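Local structure of acyl-coenzyme A oxidase 1 (Yarrowia lipolytica, 5Y9D) at residues A418-F423 with I567-H572; V469-M474 with Q560-A565; D539-L544 with E555-Q560. The protein catalyses the FAD-dependent oxidation of a 2,3-saturated acyl-CoA by O2 to a (2E)-enoyl-CoA and H2O2 in peroxisomal fatty acid beta-oxidation. One frame throughout, in Å; residues are numbered along the deposited sequence.

Contact 1 (A418-F423 with I567-H572)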
loop_
_atom_site.group_PDB
_atom_site.type_symbol
_atom_site.label_atom_id
_atom_site.label_comp_id
_atom_site.label_asym_id
_atom_site.label_seq_id
_atom_site.Cartn_x
_atom_site.Cartn_y
_atom_site.Cartn_z
ATOM N N ALA A 418 -1.117 10.651 -19.408
ATOM C CA ALA A 418 -1.630 10.956 -18.102
ATOM C C ALA A 418 -2.351 9.734 -17.559
ATOM O O ALA A 418 -2.126 9.304 -16.421
ATOM C CB ALA A 418 -2.550 12.160 -18.175
ATOM N N GLY A 419 -3.216 9.157 -18.382
ATOM C CA GLY A 419 -3.946 7.962 -17.980
ATOM C C GLY A 419 -3.009 6.789 -17.866
ATOM O O GLY A 419 -3.145 5.972 -16.973
ATOM N N MET A 420 -2.063 6.678 -18.783
ATOM C CA MET A 420 -1.103 5.593 -18.698
ATOM C C MET A 420 -0.173 5.721 -17.468
ATOM O O MET A 420 0.142 4.733 -16.818
ATOM C CB MET A 420 -0.289 5.491 -19.964
ATOM C CG MET A 420 0.476 4.190 -19.997
ATOM S SD MET A 420 -0.279 3.008 -21.098
ATOM C CE MET A 420 0.509 3.629 -22.618
ATOM N N LYS A 421 0.248 6.936 -17.142
ATOM C CA LYS A 421 0.968 7.198 -15.886
ATOM C C LYS A 421 0.132 6.759 -14.692
ATOM O O LYS A 421 0.575 5.966 -13.867
ATOM C CB LYS A 421 1.335 8.685 -15.771
ATOM C CG LYS A 421 2.164 9.078 -14.563
ATOM C CD LYS A 421 1.336 9.303 -13.307
ATOM C CE LYS A 421 2.038 10.252 -12.345
ATOM N NZ LYS A 421 1.196 10.651 -11.186
ATOM N N ALA A 422 -1.084 7.262 -14.586
ATOM C CA ALA A 422 -1.868 6.937 -13.420
ATOM C C ALA A 422 -2.024 5.431 -13.240
ATOM O O ALA A 422 -1.707 4.883 -12.193
ATOM C CB ALA A 422 -3.223 7.637 -13.453
ATOM N N PHE A 423 -2.485 4.745 -14.259
ATOM C CA PHE A 423 -2.811 3.329 -14.074
ATOM C C PHE A 423 -1.586 2.471 -13.925
ATOM O O PHE A 423 -1.583 1.561 -13.052
ATOM C CB PHE A 423 -3.740 2.821 -15.167
ATOM C CG PHE A 423 -5.066 3.505 -15.138
ATOM C CD1 PHE A 423 -5.926 3.285 -14.081
ATOM C CD2 PHE A 423 -5.426 4.417 -16.119
ATOM C CE1 PHE A 423 -7.151 3.926 -14.021
ATOM C CE2 PHE A 423 -6.648 5.073 -16.056
ATOM C CZ PHE A 423 -7.518 4.833 -15.003
ATOM N N ILE A 567 -10.835 1.794 -18.607
ATOM C CA ILE A 567 -11.004 0.758 -19.640
ATOM C C ILE A 567 -10.124 1.007 -20.868
ATOM O O ILE A 567 -9.562 0.084 -21.407
ATOM C CB ILE A 567 -12.440 0.587 -20.180
ATOM C CG1 ILE A 567 -13.502 0.807 -19.117
ATOM C CG2 ILE A 567 -12.621 -0.817 -20.755
ATOM C CD1 ILE A 567 -13.350 -0.109 -17.924
ATOM N N HIS A 568 -10.013 2.245 -21.312
ATOM C CA HIS A 568 -9.319 2.538 -22.578
ATOM C C HIS A 568 -7.815 2.328 -22.425
ATOM O O HIS A 568 -7.147 1.816 -23.315
ATOM C CB HIS A 568 -9.598 3.984 -23.005
ATOM C CG HIS A 568 -8.575 4.540 -23.945
ATOM N ND1 HIS A 568 -8.546 4.225 -25.282
ATOM C CD2 HIS A 568 -7.518 5.349 -23.729
ATOM C CE1 HIS A 568 -7.530 4.839 -25.859
ATOM N NE2 HIS A 568 -6.884 5.517 -24.938
ATOM N N THR A 569 -7.290 2.758 -21.288
ATOM C CA THR A 569 -5.931 2.458 -20.907
ATOM C C THR A 569 -5.710 0.959 -20.877
ATOM O O THR A 569 -4.735 0.473 -21.494
ATOM C CB THR A 569 -5.550 3.039 -19.528
ATOM O OG1 THR A 569 -5.659 4.466 -19.553
ATOM C CG2 THR A 569 -4.126 2.696 -19.210
ATOM N N ARG A 570 -6.588 0.213 -20.187
ATOM C CA ARG A 570 -6.357 -1.226 -20.117
ATOM C C ARG A 570 -6.406 -1.868 -21.506
ATOM O O ARG A 570 -5.588 -2.748 -21.805
ATOM C CB ARG A 570 -7.294 -1.941 -19.160
ATOM C CG ARG A 570 -7.010 -3.441 -19.073
ATOM C CD ARG A 570 -5.589 -3.725 -18.532
ATOM N NE ARG A 570 -5.715 -4.538 -17.318
ATOM C CZ ARG A 570 -5.562 -4.106 -16.075
ATOM N NH1 ARG A 570 -5.178 -2.873 -15.805
ATOM N NH2 ARG A 570 -5.772 -4.950 -15.082
ATOM N N GLN A 571 -7.338 -1.395 -22.345
ATOM C CA GLN A 571 -7.458 -1.811 -23.754
ATOM C C GLN A 571 -6.212 -1.429 -24.571
ATOM O O GLN A 571 -5.762 -2.173 -25.434
ATOM C CB GLN A 571 -8.758 -1.223 -24.367
ATOM C CG GLN A 571 -8.963 -1.435 -25.863
ATOM C CD GLN A 571 -8.155 -0.470 -26.710
ATOM O OE1 GLN A 571 -7.902 0.678 -26.314
ATOM N NE2 GLN A 571 -7.692 -0.939 -27.845
ATOM N N HIS A 572 -5.652 -0.267 -24.306
ATOM C CA HIS A 572 -4.433 0.129 -24.976
ATOM C C HIS A 572 -3.251 -0.804 -24.685
ATOM O O HIS A 572 -2.442 -1.126 -25.589
ATOM C CB HIS A 572 -4.053 1.534 -24.564
ATOM C CG HIS A 572 -3.052 2.174 -25.467
ATOM N ND1 HIS A 572 -3.293 2.385 -26.804
ATOM C CD2 HIS A 572 -1.826 2.685 -25.221
ATOM C CE1 HIS A 572 -2.250 2.981 -27.351
ATOM N NE2 HIS A 572 -1.349 3.182 -26.409
#
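Phe-423 and Thr-569 carry the middle of this contact. The phenyl ring brings its CD2 corner against the threonine, with Phe-423 CD2 3.4 Å from Thr-569 OG1 and 3.7 Å from Thr-569 CB; the ring meets the hydroxyl obliquely. With CG beside its own backbone N (chi1 -64°), Phe-423 extends from its helix toward 567-572. On the other helix, Thr-569 has OG1 anti to its carbonyl carbon (chi1 -61°), a position from which the hydroxyl donates to the carbonyl oxygen of Ala-565 one turn earlier. This bond satisfies the buried oxygen within its own helix and leaves the methyl to the neighbour: Thr-569 CG2 lies 4.1 Å from Phe-423 CB and 4.2 Å from Met-420 CA. Threonine thus suits a helix surface pressed between apolar groups, and Gly-419, lacking a side chain, lets Thr-569 approach the backbone of 418-423. The two segments cross almost perpendicularly, at 86°, and join helix 400-437 of the C-alpha1 region to helix 558-581 of the C-terminal helical region, both characteristic of acyl-CoA oxidases. Met-420 extends the contact along the second helix. Its flexible chain bends at chi2 and chi3, bringing Met-420 CE to within 3.6 Å of His-572 CD2, at the edge of the imidazole and in its plane. Replacing Phe-423 with an alanine would probably open a gap beside Thr-569, leaving the threonine's CB and methyl without their aromatic neighbour. On a different side of helix 400-437, Lys-421 NZ is hydrogen-bonded to the carbonyls of Gln-460, Trp-463 and Gly-465 and to Asn-467 OD1, tying this helix to the loop that carries Glu-464, probably the catalytic proton acceptor, and to the start of helix 467-486.

Contact 2 (V469-M474 with Q560-A565). With FAD (flavin-adenine dinucleotide), chain C.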
loop_
_atom_site.group_PDB
_atom_site.type_symbol
_atom_site.label_atom_id
_atom_site.label_comp_id
_atom_site.label_asym_id
_atom_site.label_seq_id
_atom_site.Cartn_x
_atom_site.Cartn_y
_atom_site.Cartn_z
ATOM N N VAL A 469 -6.901 12.887 -10.657
ATOM C CA VAL A 469 -7.029 14.067 -11.487
ATOM C C VAL A 469 -6.479 13.851 -12.907
ATOM O O VAL A 469 -7.018 14.375 -13.865
ATOM C CB VAL A 469 -6.292 15.258 -10.819
ATOM C CG1 VAL A 469 -5.996 16.397 -11.821
ATOM C CG2 VAL A 469 -7.107 15.753 -9.635
ATOM N N LEU A 470 -5.372 13.124 -13.033
ATOM C CA LEU A 470 -4.895 12.707 -14.342
ATOM C C LEU A 470 -5.925 11.844 -15.068
ATOM O O LEU A 470 -6.127 12.039 -16.266
ATOM C CB LEU A 470 -3.542 12.002 -14.264
ATOM C CG LEU A 470 -2.348 12.871 -13.850
ATOM C CD1 LEU A 470 -1.052 12.075 -13.978
ATOM C CD2 LEU A 470 -2.259 14.140 -14.675
ATOM N N CYS A 471 -6.593 10.938 -14.359
ATOM C CA CYS A 471 -7.680 10.141 -14.950
ATOM C C CYS A 471 -8.808 11.033 -15.460
ATOM O O CYS A 471 -9.330 10.805 -16.554
ATOM C CB CYS A 471 -8.261 9.143 -13.952
ATOM S SG CYS A 471 -7.043 7.929 -13.440
ATOM N N LEU A 472 -9.178 12.038 -14.672
ATOM C CA LEU A 472 -10.178 13.007 -15.098
ATOM C C LEU A 472 -9.758 13.733 -16.347
ATOM O O LEU A 472 -10.584 13.953 -17.204
ATOM C CB LEU A 472 -10.475 14.048 -14.029
ATOM C CG LEU A 472 -11.128 13.541 -12.755
ATOM C CD1 LEU A 472 -11.415 14.731 -11.828
ATOM C CD2 LEU A 472 -12.412 12.788 -13.064
ATOM N N SER A 473 -8.495 14.115 -16.455
ATOM C CA SER A 473 -7.979 14.740 -17.699
ATOM C C SER A 473 -8.052 13.813 -18.913
ATOM O O SER A 473 -8.376 14.251 -20.021
ATOM C CB SER A 473 -6.536 15.225 -17.544
ATOM O OG SER A 473 -6.338 15.793 -16.268
ATOM N N MET A 474 -7.724 12.542 -18.735
ATOM C CA MET A 474 -7.807 11.647 -19.874
ATOM C C MET A 474 -9.282 11.423 -20.258
ATOM O O MET A 474 -9.650 11.543 -21.412
ATOM C CB MET A 474 -7.104 10.327 -19.612
ATOM C CG MET A 474 -7.002 9.476 -20.868
ATOM S SD MET A 474 -6.777 7.745 -20.478
ATOM C CE MET A 474 -5.228 7.473 -21.339
ATOM N N GLN A 560 -17.686 9.082 -14.492
ATOM C CA GLN A 560 -17.700 8.552 -15.845
ATOM C C GLN A 560 -16.364 8.702 -16.554
ATOM O O GLN A 560 -15.948 7.823 -17.278
ATOM C CB GLN A 560 -18.812 9.206 -16.664
ATOM C CG GLN A 560 -20.206 8.719 -16.325
ATOM C CD GLN A 560 -20.803 9.424 -15.125
ATOM O OE1 GLN A 560 -20.208 10.331 -14.565
ATOM N NE2 GLN A 560 -21.985 9.003 -14.727
ATOM N N ARG A 561 -15.709 9.836 -16.356
ATOM C CA ARG A 561 -14.416 10.078 -16.963
ATOM C C ARG A 561 -13.370 9.098 -16.462
ATOM O O ARG A 561 -12.548 8.636 -17.226
ATOM C CB ARG A 561 -13.963 11.515 -16.735
ATOM C CG ARG A 561 -14.565 12.508 -17.707
ATOM C CD ARG A 561 -13.994 13.894 -17.515
ATOM N NE ARG A 561 -14.265 14.415 -16.188
ATOM C CZ ARG A 561 -13.626 15.440 -15.642
ATOM N NH1 ARG A 561 -12.673 16.056 -16.306
ATOM N NH2 ARG A 561 -13.944 15.849 -14.430
ATOM N N PHE A 562 -13.404 8.793 -15.174
ATOM C CA PHE A 562 -12.533 7.783 -14.585
ATOM C C PHE A 562 -12.742 6.441 -15.262
ATOM O O PHE A 562 -11.796 5.847 -15.758
ATOM C CB PHE A 562 -12.745 7.630 -13.066
ATOM C CG PHE A 562 -11.920 6.526 -12.445
ATOM C CD1 PHE A 562 -10.596 6.749 -12.059
ATOM C CD2 PHE A 562 -12.448 5.263 -12.271
ATOM C CE1 PHE A 562 -9.834 5.724 -11.490
ATOM C CE2 PHE A 562 -11.697 4.239 -11.714
ATOM C CZ PHE A 562 -10.393 4.462 -11.332
ATOM N N GLN A 563 -13.979 5.972 -15.291
ATOM C CA GLN A 563 -14.275 4.696 -15.941
ATOM C C GLN A 563 -13.672 4.587 -17.327
ATOM O O GLN A 563 -13.078 3.560 -17.671
ATOM C CB GLN A 563 -15.762 4.457 -16.008
ATOM C CG GLN A 563 -16.299 3.753 -14.772
ATOM C CD GLN A 563 -15.975 2.266 -14.803
ATOM O OE1 GLN A 563 -14.796 1.865 -14.775
ATOM N NE2 GLN A 563 -17.012 1.440 -14.885
ATOM N N CYS A 564 -13.759 5.659 -18.102
ATOM C CA CYS A 564 -13.326 5.603 -19.478
ATOM C C CYS A 564 -11.816 5.531 -19.590
ATOM O O CYS A 564 -11.272 4.779 -20.397
ATOM C CB CYS A 564 -13.886 6.804 -20.244
ATOM S SG CYS A 564 -15.700 6.826 -20.238
ATOM N N ALA A 565 -11.143 6.307 -18.753
ATOM C CA ALA A 565 -9.702 6.314 -18.717
ATOM C C ALA A 565 -9.267 4.921 -18.420
ATOM O O ALA A 565 -8.379 4.384 -19.065
ATOM C CB ALA A 565 -9.199 7.257 -17.638
HETATM P PA FAD C . -4.703 18.347 -4.451
HETATM O O1A FAD C . -4.912 19.257 -3.321
HETATM O O2A FAD C . -4.803 18.811 -5.838
HETATM O O5B FAD C . -5.693 17.145 -4.277
HETATM C C5B FAD C . -6.072 16.588 -3.033
HETATM C C4B FAD C . -7.045 15.441 -3.255
HETATM O O4B FAD C . -8.251 15.933 -3.810
HETATM C C3B FAD C . -6.510 14.437 -4.244
HETATM O O3B FAD C . -6.800 13.130 -3.792
HETATM C C2B FAD C . -7.282 14.666 -5.508
HETATM O O2B FAD C . -7.500 13.437 -6.165
HETATM C C1B FAD C . -8.569 15.276 -5.020
HETATM N N9A FAD C . -9.042 16.242 -6.017
HETATM C C8A FAD C . -8.434 17.368 -6.366
HETATM N N7A FAD C . -9.124 18.010 -7.308
HETATM C C5A FAD C . -10.207 17.285 -7.580
HETATM C C6A FAD C . -11.368 17.382 -8.488
HETATM N N6A FAD C . -11.521 18.418 -9.318
HETATM N N1A FAD C . -12.270 16.406 -8.452
HETATM C C2A FAD C . -12.137 15.374 -7.637
HETATM N N3A FAD C . -11.122 15.212 -6.797
HETATM C C4A FAD C . -10.142 16.117 -6.724
HETATM N N1 FAD C . 5.991 19.687 -6.624
HETATM C C2 FAD C . 6.881 20.417 -7.293
HETATM O O2 FAD C . 6.484 21.387 -7.924
HETATM N N3 FAD C . 8.175 20.140 -7.299
HETATM C C4 FAD C . 8.680 19.112 -6.647
HETATM O O4 FAD C . 9.877 18.872 -6.659
HETATM C C4X FAD C . 7.773 18.256 -5.892
HETATM N N5 FAD C . 8.218 17.210 -5.217
HETATM C C5X FAD C . 7.374 16.458 -4.529
HETATM C C6 FAD C . 7.875 15.400 -3.824
HETATM C C7 FAD C . 7.039 14.607 -3.104
HETATM C C7M FAD C . 7.619 13.441 -2.364
HETATM C C8 FAD C . 5.590 14.899 -3.094
HETATM C C8M FAD C . 4.626 14.058 -2.324
HETATM C C9 FAD C . 5.089 15.959 -3.798
HETATM C C9A FAD C . 5.934 16.757 -4.510
HETATM N N10 FAD C . 5.443 17.847 -5.223
HETATM C C10 FAD C . 6.358 18.618 -5.921
HETATM C "C1'" FAD C . 4.026 18.187 -5.231
HETATM C "C2'" FAD C . 3.174 17.152 -5.946
HETATM O "O2'" FAD C . 3.246 17.330 -7.344
HETATM C "C3'" FAD C . 1.746 17.293 -5.477
HETATM O "O3'" FAD C . 1.596 16.465 -4.342
HETATM C "C4'" FAD C . 0.733 16.822 -6.488
HETATM O "O4'" FAD C . 0.676 17.724 -7.584
HETATM C "C5'" FAD C . -0.638 16.703 -5.843
HETATM O "O5'" FAD C . -1.095 17.983 -5.482
HETATM P P FAD C . -1.907 18.289 -4.173
HETATM O O1P FAD C . -1.329 17.606 -3.035
HETATM O O2P FAD C . -2.042 19.746 -4.177
HETATM O O3P FAD C . -3.314 17.609 -4.353
#
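Chi1 of Arg-561 (-82°) sets CG beside the backbone N, and a bend at chi3 then turns the guanidinium across Leu-472, the two side chains meeting at about a right angle. Leu-472 lies over one guanidinium face, its CD2 3.7 Å from Arg-561 NH2, while Arg-561 NH1 comes 3.1 Å from Leu-472 O. The NH2 group has its polar partner in Ser-558 OG, a bond likely to steady the flat group. Cys-471, with SG likewise beside its backbone N (chi1 -63°), puts its sulfur 5.0 Å from the centroid of the Phe-562 ring, an oblique sulfur-aromatic contact. Small residues suit this crossing: the axes of the segments, 84° apart in direction, approach to 7.6 Å, and Ala-565 CB fits in 3.7 Å from Cys-471 O and 3.8 Å from Met-474 SD. Helix 467-486, crossed here by helix 558-581, also lines the FAD pocket near its N-terminal end, where cofactor contacts come from both subunits. Here the branched side chains offer methyls to the adenine, Val-469 CG2 to N7A of FAD at 3.8 Å and Leu-472 CD1 to its N1A at 3.9 Å. Tyr-356 of the second subunit packs on both Leu-472 and Phe-562.

Contact 3 (D539-L544 with E555-Q560)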
loop_
_atom_site.group_PDB
_atom_site.type_symbol
_atom_site.label_atom_id
_atom_site.label_comp_id
_atom_site.label_asym_id
_atom_site.label_seq_id
_atom_site.Cartn_x
_atom_site.Cartn_y
_atom_site.Cartn_z
ATOM N N ASP A 539 -22.392 11.066 -24.833
ATOM C CA ASP A 539 -23.822 11.332 -24.876
ATOM C C ASP A 539 -24.303 12.202 -23.714
ATOM O O ASP A 539 -24.946 13.216 -23.953
ATOM C CB ASP A 539 -24.627 10.023 -24.920
ATOM C CG ASP A 539 -25.953 10.183 -25.625
ATOM O OD1 ASP A 539 -25.937 10.459 -26.848
ATOM O OD2 ASP A 539 -26.999 10.035 -24.959
ATOM N N LYS A 540 -24.009 11.807 -22.470
ATOM C CA LYS A 540 -24.433 12.593 -21.313
ATOM C C LYS A 540 -23.879 14.009 -21.394
ATOM O O LYS A 540 -24.545 14.965 -21.005
ATOM C CB LYS A 540 -24.002 11.954 -19.997
ATOM C CG LYS A 540 -24.684 10.633 -19.651
ATOM C CD LYS A 540 -26.099 10.820 -19.104
ATOM C CE LYS A 540 -26.454 9.743 -18.079
ATOM N NZ LYS A 540 -27.759 10.025 -17.411
ATOM N N TYR A 541 -22.667 14.149 -21.906
ATOM C CA TYR A 541 -21.999 15.452 -21.955
ATOM C C TYR A 541 -22.756 16.387 -22.854
ATOM O O TYR A 541 -23.043 17.500 -22.467
ATOM C CB TYR A 541 -20.536 15.308 -22.408
ATOM C CG TYR A 541 -19.802 16.595 -22.735
ATOM C CD1 TYR A 541 -19.164 17.353 -21.745
ATOM C CD2 TYR A 541 -19.699 17.031 -24.043
ATOM C CE1 TYR A 541 -18.469 18.523 -22.064
ATOM C CE2 TYR A 541 -19.002 18.183 -24.365
ATOM C CZ TYR A 541 -18.405 18.923 -23.381
ATOM O OH TYR A 541 -17.745 20.050 -23.771
ATOM N N GLN A 542 -23.094 15.916 -24.047
ATOM C CA GLN A 542 -23.895 16.697 -25.010
ATOM C C GLN A 542 -25.188 17.251 -24.379
ATOM O O GLN A 542 -25.462 18.451 -24.472
ATOM C CB GLN A 542 -24.244 15.821 -26.197
ATOM C CG GLN A 542 -23.056 15.420 -27.048
ATOM C CD GLN A 542 -23.326 14.165 -27.852
ATOM O OE1 GLN A 542 -23.725 13.128 -27.313
ATOM N NE2 GLN A 542 -23.105 14.251 -29.152
ATOM N N GLU A 543 -25.950 16.367 -23.725
ATOM C CA GLU A 543 -27.147 16.745 -22.967
ATOM C C GLU A 543 -26.835 17.805 -21.916
ATOM O O GLU A 543 -27.628 18.704 -21.699
ATOM C CB GLU A 543 -27.755 15.549 -22.224
ATOM C CG GLU A 543 -28.245 14.379 -23.066
ATOM C CD GLU A 543 -28.042 13.046 -22.335
ATOM O OE1 GLU A 543 -28.616 12.872 -21.230
ATOM O OE2 GLU A 543 -27.286 12.179 -22.852
ATOM N N LEU A 544 -25.694 17.680 -21.247
ATOM C CA LEU A 544 -25.342 18.609 -20.176
ATOM C C LEU A 544 -24.932 19.979 -20.683
ATOM O O LEU A 544 -25.333 20.983 -20.111
ATOM C CB LEU A 544 -24.257 18.025 -19.286
ATOM C CG LEU A 544 -24.805 16.929 -18.376
ATOM C CD1 LEU A 544 -23.686 16.083 -17.770
ATOM C CD2 LEU A 544 -25.685 17.518 -17.283
ATOM N N GLU A 555 -17.102 17.919 -14.597
ATOM C CA GLU A 555 -17.238 17.638 -13.150
ATOM C C GLU A 555 -18.489 16.781 -12.832
ATOM O O GLU A 555 -18.427 15.879 -11.988
ATOM C CB GLU A 555 -17.270 18.931 -12.315
ATOM C CG GLU A 555 -17.247 18.697 -10.796
ATOM C CD GLU A 555 -17.946 19.794 -9.981
ATOM O OE1 GLU A 555 -17.684 21.004 -10.227
ATOM O OE2 GLU A 555 -18.747 19.436 -9.071
ATOM N N GLU A 556 -19.615 17.040 -13.496
ATOM C CA GLU A 556 -20.788 16.172 -13.297
ATOM C C GLU A 556 -20.445 14.754 -13.716
ATOM O O GLU A 556 -20.878 13.796 -13.071
ATOM C CB GLU A 556 -22.065 16.683 -14.012
ATOM C CG GLU A 556 -23.091 17.341 -13.078
ATOM C CD GLU A 556 -23.738 16.374 -12.081
ATOM O OE1 GLU A 556 -24.324 15.345 -12.498
ATOM O OE2 GLU A 556 -23.688 16.640 -10.864
ATOM N N LEU A 557 -19.618 14.653 -14.758
ATOM C CA LEU A 557 -19.184 13.380 -15.369
ATOM C C LEU A 557 -17.858 12.811 -14.825
ATOM O O LEU A 557 -17.329 11.843 -15.364
ATOM C CB LEU A 557 -19.105 13.548 -16.916
ATOM C CG LEU A 557 -20.344 13.192 -17.769
ATOM C CD1 LEU A 557 -21.632 13.087 -16.952
ATOM C CD2 LEU A 557 -20.515 14.183 -18.920
ATOM N N SER A 558 -17.435 13.280 -13.665
ATOM C CA SER A 558 -16.148 12.881 -13.131
ATOM C C SER A 558 -16.030 11.376 -12.944
ATOM O O SER A 558 -15.044 10.795 -13.349
ATOM C CB SER A 558 -15.942 13.532 -11.769
ATOM O OG SER A 558 -15.390 14.812 -11.894
ATOM N N GLN A 559 -17.037 10.732 -12.378
ATOM C CA GLN A 559 -16.984 9.288 -12.198
ATOM C C GLN A 559 -16.934 8.569 -13.533
ATOM O O GLN A 559 -16.267 7.563 -13.677
ATOM C CB GLN A 559 -18.149 8.784 -11.359
ATOM C CG GLN A 559 -18.229 7.272 -11.252
ATOM C CD GLN A 559 -17.225 6.681 -10.279
ATOM O OE1 GLN A 559 -16.317 7.360 -9.809
ATOM N NE2 GLN A 559 -17.385 5.403 -9.975
ATOM N N GLN A 560 -17.686 9.082 -14.492
ATOM C CA GLN A 560 -17.700 8.552 -15.845
ATOM C C GLN A 560 -16.364 8.702 -16.554
ATOM O O GLN A 560 -15.948 7.823 -17.278
ATOM C CB GLN A 560 -18.812 9.206 -16.664
ATOM C CG GLN A 560 -20.206 8.719 -16.325
ATOM C CD GLN A 560 -20.803 9.424 -15.125
ATOM O OE1 GLN A 560 -20.208 10.331 -14.565
ATOM N NE2 GLN A 560 -21.985 9.003 -14.727
#
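Segment 539-544 is the last part of helix 519-544, whereas 555-560 contains a break: Leu-557, with phi/psi of -93°/18°, leaves the helical path after helix 550-556 and takes the N-cap position of helix 558-581. The chains come nearest at Tyr-541 and Leu-557, whose CA atoms are 7.5 Å apart. Leu-557 points from the break toward the end of helix 519-544 and divides its two methyls between partners. Leu-544 has CG anti to its carbonyl carbon (chi1 -74°), which carries its CD1 tip to tip against Leu-557 CD1 at 3.7 Å; Leu-557 CD2 lies 3.6 Å from Tyr-541 CA and 3.7 Å from Tyr-541 CB, at the edge of the tyrosine ring. The contact joins helices 519-544 and 558-581, which run roughly antiparallel, with helix 550-556 in the connection between them. A leucine suits the break because its two methyls can pack against Leu-544 and Tyr-541, away from solvent, while charged neighbours lend aliphatic carbon and keep their charges at the surface. Thus Lys-540 gives CB, 4.0 Å from Leu-557 CD1, and its amine leads away; Glu-556 gives CB, 4.1 Å from Leu-544 CD1. The Tyr-541 ring stacks with Phe-554, while Glu-555 makes a weak hydrogen bond to Thr-342 of the second subunit.

In the fold
All three contacts use helix 558-581, taken at successive levels: contact 3 at its start, contact 2 just beyond, sharing Gln-560, and contact 1 further on. Contacts 1 and 2 are buried and continuous, their centres 9 Å apart; helices 400-437 and 467-486 each cross the shared helix nearly at right angles and also pack on each other, Phe-423 CZ lying 3.5 Å from Cys-471 SG. Contact 3 lies at the surface, its centre about 29 Å from that of the chain. Sulfur, aromatic and small residues make most of the two inner crossings, with a threonine in contact 1 and an arginine in contact 2; the outer one sets leucines and a tyrosine beside exposed charged residues. Contacts 2 and 3 both reach the second subunit.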